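Local coordinates for recombination protein recR (Deinococcus radiodurans, PDB 1VDD) that probably takes part in recombinational DNA repair independent of RecBC, perhaps acting together with RecF and RecO, and carries a zinc finger, at residues L103-L111 against L122-R130. Numbering follows the deposited sequence.
Sequences LYHVLHGVL and LHIKPLLPR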
ATOM      1  N   LEU A 103       0.008  -8.477 -37.167  1.00 30.57           N
ATOM      2  CA  LEU A 103      -0.460  -7.103 -37.291  1.00 30.47           C
ATOM      3  C   LEU A 103      -1.354  -6.775 -36.102  1.00 32.78           C
ATOM      4  O   LEU A 103      -1.923  -7.672 -35.489  1.00 41.03           O
ATOM      5  CB  LEU A 103      -1.235  -6.923 -38.599  1.00 26.13           C
ATOM      6  CG  LEU A 103      -0.549  -7.259 -39.933  1.00 30.93           C
ATOM      7  CD1 LEU A 103      -1.421  -6.748 -41.073  1.00 29.54           C
ATOM      8  CD2 LEU A 103       0.841  -6.615 -40.023  1.00 25.33           C
ATOM      9  N   TYR A 104      -1.462  -5.502 -35.753  1.00 29.09           N
ATOM     10  CA  TYR A 104      -2.332  -5.113 -34.650  1.00 32.75           C
ATOM     11  C   TYR A 104      -3.468  -4.234 -35.171  1.00 33.13           C
ATOM     12  O   TYR A 104      -3.441  -3.795 -36.306  1.00 38.86           O
ATOM     13  CB  TYR A 104      -1.566  -4.303 -33.603  1.00 24.31           C
ATOM     14  CG  TYR A 104      -0.417  -5.015 -32.954  1.00 30.74           C
ATOM     15  CD1 TYR A 104       0.883  -4.802 -33.381  1.00 22.50           C
ATOM     16  CD2 TYR A 104      -0.631  -5.888 -31.886  1.00 30.86           C
ATOM     17  CE1 TYR A 104       1.944  -5.432 -32.767  1.00 32.66           C
ATOM     18  CE2 TYR A 104       0.413  -6.524 -31.268  1.00 21.90           C
ATOM     19  CZ  TYR A 104       1.706  -6.296 -31.712  1.00 35.02           C
ATOM     20  OH  TYR A 104       2.765  -6.948 -31.121  1.00 36.95           O
ATOM     21  N   HIS A 105      -4.471  -4.005 -34.337  1.00 33.04           N
ATOM     22  CA  HIS A 105      -5.573  -3.107 -34.670  1.00 38.41           C
ATOM     23  C   HIS A 105      -6.005  -2.462 -33.352  1.00 38.72           C
ATOM     24  O   HIS A 105      -6.214  -3.153 -32.357  1.00 39.63           O
ATOM     25  CB  HIS A 105      -6.771  -3.817 -35.298  1.00 31.96           C
ATOM     26  CG  HIS A 105      -7.804  -2.861 -35.810  1.00 37.31           C
ATOM     27  ND1 HIS A 105      -7.643  -2.151 -36.983  1.00 37.57           N
ATOM     28  CD2 HIS A 105      -8.966  -2.425 -35.267  1.00 40.39           C
ATOM     29  CE1 HIS A 105      -8.659  -1.321 -37.138  1.00 35.76           C
ATOM     30  NE2 HIS A 105      -9.476  -1.466 -36.111  1.00 35.62           N
ATOM     31  N   VAL A 106      -6.140  -1.142 -33.344  1.00 36.08           N
ATOM     32  CA  VAL A 106      -6.487  -0.454 -32.117  1.00 34.71           C
ATOM     33  C   VAL A 106      -7.842   0.260 -32.052  1.00 40.28           C
ATOM     34  O   VAL A 106      -8.039   1.323 -32.644  1.00 40.84           O
ATOM     35  CB  VAL A 106      -5.387   0.568 -31.762  1.00 36.55           C
ATOM     36  CG1 VAL A 106      -5.693   1.209 -30.435  1.00 38.30           C
ATOM     37  CG2 VAL A 106      -4.018  -0.113 -31.741  1.00 29.43           C
ATOM     38  N   LEU A 107      -8.784  -0.342 -31.339  1.00 39.91           N
ATOM     39  CA  LEU A 107     -10.079   0.280 -31.134  1.00 43.00           C
ATOM     40  C   LEU A 107      -9.595   1.270 -30.102  1.00 45.45           C
ATOM     41  O   LEU A 107      -8.969   0.859 -29.134  1.00 52.90           O
ATOM     42  CB  LEU A 107     -11.033  -0.691 -30.449  1.00 47.77           C
ATOM     43  CG  LEU A 107     -10.962  -2.146 -30.900  1.00 48.67           C
ATOM     44  CD1 LEU A 107     -11.878  -2.962 -30.030  1.00 47.27           C
ATOM     45  CD2 LEU A 107     -11.348  -2.264 -32.373  1.00 49.04           C
ATOM     46  N   HIS A 108      -9.831   2.558 -30.262  1.00 42.22           N
ATOM     47  CA  HIS A 108      -9.294   3.425 -29.233  1.00 43.34           C
ATOM     48  C   HIS A 108     -10.163   3.477 -27.994  1.00 43.02           C
ATOM     49  O   HIS A 108     -10.534   4.538 -27.518  1.00 47.98           O
ATOM     50  CB  HIS A 108      -9.003   4.816 -29.797  1.00 49.28           C
ATOM     51  CG  HIS A 108      -7.612   4.956 -30.342  1.00 50.51           C
ATOM     52  ND1 HIS A 108      -7.108   4.123 -31.318  1.00 48.91           N
ATOM     53  CD2 HIS A 108      -6.605   5.800 -30.012  1.00 48.52           C
ATOM     54  CE1 HIS A 108      -5.850   4.447 -31.563  1.00 44.75           C
ATOM     55  NE2 HIS A 108      -5.520   5.460 -30.784  1.00 44.69           N
ATOM     56  N   GLY A 109     -10.469   2.295 -27.466  1.00 44.64           N
ATOM     57  CA  GLY A 109     -11.278   2.199 -26.267  1.00 41.60           C
ATOM     58  C   GLY A 109     -12.001   0.875 -26.120  1.00 40.82           C
ATOM     59  O   GLY A 109     -11.645  -0.130 -26.727  1.00 38.50           O
ATOM     60  N   VAL A 110     -13.039   0.881 -25.301  1.00 45.41           N
ATOM     61  CA  VAL A 110     -13.820  -0.318 -25.064  1.00 45.26           C
ATOM     62  C   VAL A 110     -15.276   0.057 -25.153  1.00 40.98           C
ATOM     63  O   VAL A 110     -15.646   1.167 -24.813  1.00 38.69           O
ATOM     64  CB  VAL A 110     -13.603  -0.858 -23.652  1.00 45.50           C
ATOM     65  CG1 VAL A 110     -13.882  -2.344 -23.624  1.00 47.28           C
ATOM     66  CG2 VAL A 110     -12.201  -0.533 -23.178  1.00 52.48           C
ATOM     67  N   LEU A 111     -16.102  -0.874 -25.596  1.00 47.57           N
ATOM     68  CA  LEU A 111     -17.526  -0.612 -25.679  1.00 56.50           C
ATOM     69  C   LEU A 111     -18.071  -0.396 -24.269  1.00 58.44           C
ATOM     70  O   LEU A 111     -17.427  -0.736 -23.281  1.00 55.99           O
ATOM     71  CB  LEU A 111     -18.242  -1.786 -26.352  1.00 54.65           C
ATOM     72  CG  LEU A 111     -17.797  -2.011 -27.799  1.00 59.14           C
ATOM     73  CD1 LEU A 111     -18.600  -3.138 -28.420  1.00 61.69           C
ATOM     74  CD2 LEU A 111     -17.996  -0.728 -28.592  1.00 60.84           C
ATOM     75  N   LEU A 122     -15.399   3.819 -31.464  1.00 55.63           N
ATOM     76  CA  LEU A 122     -14.193   2.986 -31.489  1.00 56.97           C
ATOM     77  C   LEU A 122     -13.892   2.596 -32.942  1.00 57.32           C
ATOM     78  O   LEU A 122     -14.805   2.396 -33.743  1.00 61.02           O
ATOM     79  CB  LEU A 122     -14.380   1.722 -30.635  1.00 54.27           C
ATOM     80  CG  LEU A 122     -14.626   1.901 -29.129  1.00 52.65           C
ATOM     81  CD1 LEU A 122     -14.680   0.535 -28.457  1.00 46.41           C
ATOM     82  CD2 LEU A 122     -13.526   2.749 -28.507  1.00 45.02           C
ATOM     83  N   HIS A 123     -12.611   2.483 -33.275  1.00 54.58           N
ATOM     84  CA  HIS A 123     -12.206   2.155 -34.631  1.00 50.83           C
ATOM     85  C   HIS A 123     -12.565   0.739 -35.079  1.00 48.94           C
ATOM     86  O   HIS A 123     -11.720   0.001 -35.579  1.00 45.36           O
ATOM     87  CB  HIS A 123     -10.701   2.403 -34.789  1.00 50.28           C
ATOM     88  CG  HIS A 123     -10.296   3.822 -34.528  1.00 48.61           C
ATOM     89  ND1 HIS A 123      -9.657   4.215 -33.373  1.00 48.58           N
ATOM     90  CD2 HIS A 123     -10.499   4.952 -35.247  1.00 47.84           C
ATOM     91  CE1 HIS A 123      -9.488   5.526 -33.387  1.00 48.30           C
ATOM     92  NE2 HIS A 123      -9.992   5.997 -34.513  1.00 47.14           N
ATOM     93  N   ILE A 124     -13.828   0.364 -34.930  1.00 51.00           N
ATOM     94  CA  ILE A 124     -14.237  -0.972 -35.334  1.00 52.97           C
ATOM     95  C   ILE A 124     -14.484  -1.088 -36.836  1.00 52.10           C
ATOM     96  O   ILE A 124     -14.262  -2.142 -37.422  1.00 51.67           O
ATOM     97  CB  ILE A 124     -15.490  -1.429 -34.547  1.00 54.63           C
ATOM     98  CG1 ILE A 124     -15.155  -1.476 -33.049  1.00 50.31           C
ATOM     99  CG2 ILE A 124     -15.960  -2.804 -35.043  1.00 54.52           C
ATOM    100  CD1 ILE A 124     -16.172  -2.207 -32.200  1.00 48.72           C
ATOM    101  N   LYS A 125     -14.925  -0.006 -37.467  1.00 52.67           N
ATOM    102  CA  LYS A 125     -15.173  -0.042 -38.905  1.00 54.33           C
ATOM    103  C   LYS A 125     -13.919  -0.367 -39.731  1.00 48.70           C
ATOM    104  O   LYS A 125     -13.889  -1.359 -40.447  1.00 50.01           O
ATOM    105  CB  LYS A 125     -15.755   1.290 -39.396  1.00 59.45           C
ATOM    106  CG  LYS A 125     -16.150   1.273 -40.879  1.00 70.79           C
ATOM    107  CD  LYS A 125     -15.953   2.627 -41.576  1.00 74.74           C
ATOM    108  CE  LYS A 125     -14.471   2.960 -41.826  1.00 78.25           C
ATOM    109  NZ  LYS A 125     -13.765   2.021 -42.764  1.00 74.75           N
ATOM    110  N   PRO A 126     -12.866   0.463 -39.638  1.00 45.68           N
ATOM    111  CA  PRO A 126     -11.642   0.215 -40.406  1.00 43.55           C
ATOM    112  C   PRO A 126     -10.991  -1.154 -40.231  1.00 44.18           C
ATOM    113  O   PRO A 126      -9.979  -1.444 -40.872  1.00 41.46           O
ATOM    114  CB  PRO A 126     -10.725   1.356 -39.973  1.00 44.94           C
ATOM    115  CG  PRO A 126     -11.193   1.668 -38.591  1.00 40.96           C
ATOM    116  CD  PRO A 126     -12.685   1.614 -38.737  1.00 41.91           C
ATOM    117  N   LEU A 127     -11.567  -1.989 -39.371  1.00 45.03           N
ATOM    118  CA  LEU A 127     -11.033  -3.322 -39.138  1.00 42.41           C
ATOM    119  C   LEU A 127     -11.629  -4.313 -40.135  1.00 45.68           C
ATOM    120  O   LEU A 127     -10.902  -5.105 -40.748  1.00 42.29           O
ATOM    121  CB  LEU A 127     -11.340  -3.775 -37.707  1.00 43.81           C
ATOM    122  CG  LEU A 127     -10.683  -5.067 -37.184  1.00 46.13           C
ATOM    123  CD1 LEU A 127     -11.396  -6.280 -37.715  1.00 49.05           C
ATOM    124  CD2 LEU A 127      -9.221  -5.103 -37.591  1.00 43.01           C
ATOM    125  N   LEU A 128     -12.952  -4.264 -40.287  1.00 47.50           N
ATOM    126  CA  LEU A 128     -13.674  -5.152 -41.198  1.00 49.40           C
ATOM    127  C   LEU A 128     -12.958  -5.359 -42.534  1.00 51.45           C
ATOM    128  O   LEU A 128     -12.600  -6.483 -42.885  1.00 49.28           O
ATOM    129  CB  LEU A 128     -15.086  -4.617 -41.467  1.00 46.99           C
ATOM    130  CG  LEU A 128     -16.012  -4.404 -40.271  1.00 45.90           C
ATOM    131  CD1 LEU A 128     -17.391  -4.099 -40.803  1.00 43.60           C
ATOM    132  CD2 LEU A 128     -16.061  -5.648 -39.380  1.00 49.37           C
ATOM    133  N   PRO A 129     -12.728  -4.274 -43.292  1.00 51.36           N
ATOM    134  CA  PRO A 129     -12.048  -4.442 -44.575  1.00 49.14           C
ATOM    135  C   PRO A 129     -10.682  -5.118 -44.482  1.00 49.48           C
ATOM    136  O   PRO A 129     -10.226  -5.723 -45.447  1.00 57.20           O
ATOM    137  CB  PRO A 129     -11.975  -3.016 -45.114  1.00 45.25           C
ATOM    138  CG  PRO A 129     -11.899  -2.193 -43.875  1.00 50.20           C
ATOM    139  CD  PRO A 129     -12.924  -2.847 -42.989  1.00 48.66           C
ATOM    140  N   ARG A 130     -10.026  -5.029 -43.333  1.00 52.21           N
ATOM    141  CA  ARG A 130      -8.712  -5.663 -43.180  1.00 51.92           C
ATOM    142  C   ARG A 130      -8.812  -7.167 -42.984  1.00 50.51           C
ATOM    143  O   ARG A 130      -7.840  -7.890 -43.196  1.00 50.85           O
ATOM    144  CB  ARG A 130      -7.955  -5.078 -41.984  1.00 48.64           C
ATOM    145  CG  ARG A 130      -7.491  -3.651 -42.166  1.00 45.65           C
ATOM    146  CD  ARG A 130      -6.734  -3.204 -40.952  1.00 42.82           C
ATOM    147  NE  ARG A 130      -5.503  -3.963 -40.757  1.00 45.63           N
ATOM    148  CZ  ARG A 130      -4.817  -3.964 -39.618  1.00 50.52           C
ATOM    149  NH1 ARG A 130      -5.258  -3.250 -38.587  1.00 51.46           N
ATOM    150  NH2 ARG A 130      -3.694  -4.666 -39.506  1.00 46.81           N
TER
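H105 turns its CG anti to the backbone N (chi1 -172°), which carries the imidazole off the strand and into the returning loop, while R130, bent at chi3 (64°), folds its guanidinium back toward the same strand. The two side chains illustrate how a strand can be tied to a loop by side chains. NE2 of H105 donates to H123 O at 2.7 Å in an almost straight bond, the oxygen lying in the ring plane. At the other ring nitrogen, ND1 accepts a weak bond from R130 NH1; the L127 CD2 methyl lies over one ring face, though modelled too close for its details to be trusted. R130 NH1 also reaches Y104 O at 3.0 Å, the oxygen lying in the guanidinium plane and the nitrogen tilted somewhat from the carbonyl plane; NH2 adds a weak bond to the same oxygen and rests against L103 CD1. A phenylalanine in place of H105 lacks both ring nitrogens and would probably leave H123 O without this donor and R130 NH1 held less firmly, by Y104 O. Farther along, H108 ND1 gives V106 O a 3.2 Å bond, and H123 ND1 adds a weak one. H108 and H123 each centre an inverse gamma turn. Beyond them, L122 packs CD2 on the backbone of G109, whose angles by themselves call for glycine, and sets CD1 3.6 Å from L111 CD2. R130 also touches C60, a ligand of the Cys4 zinc site. The contact packs the 122-130 loop along strand 103-106, outermost within this chain in the parallel Toprim sheet.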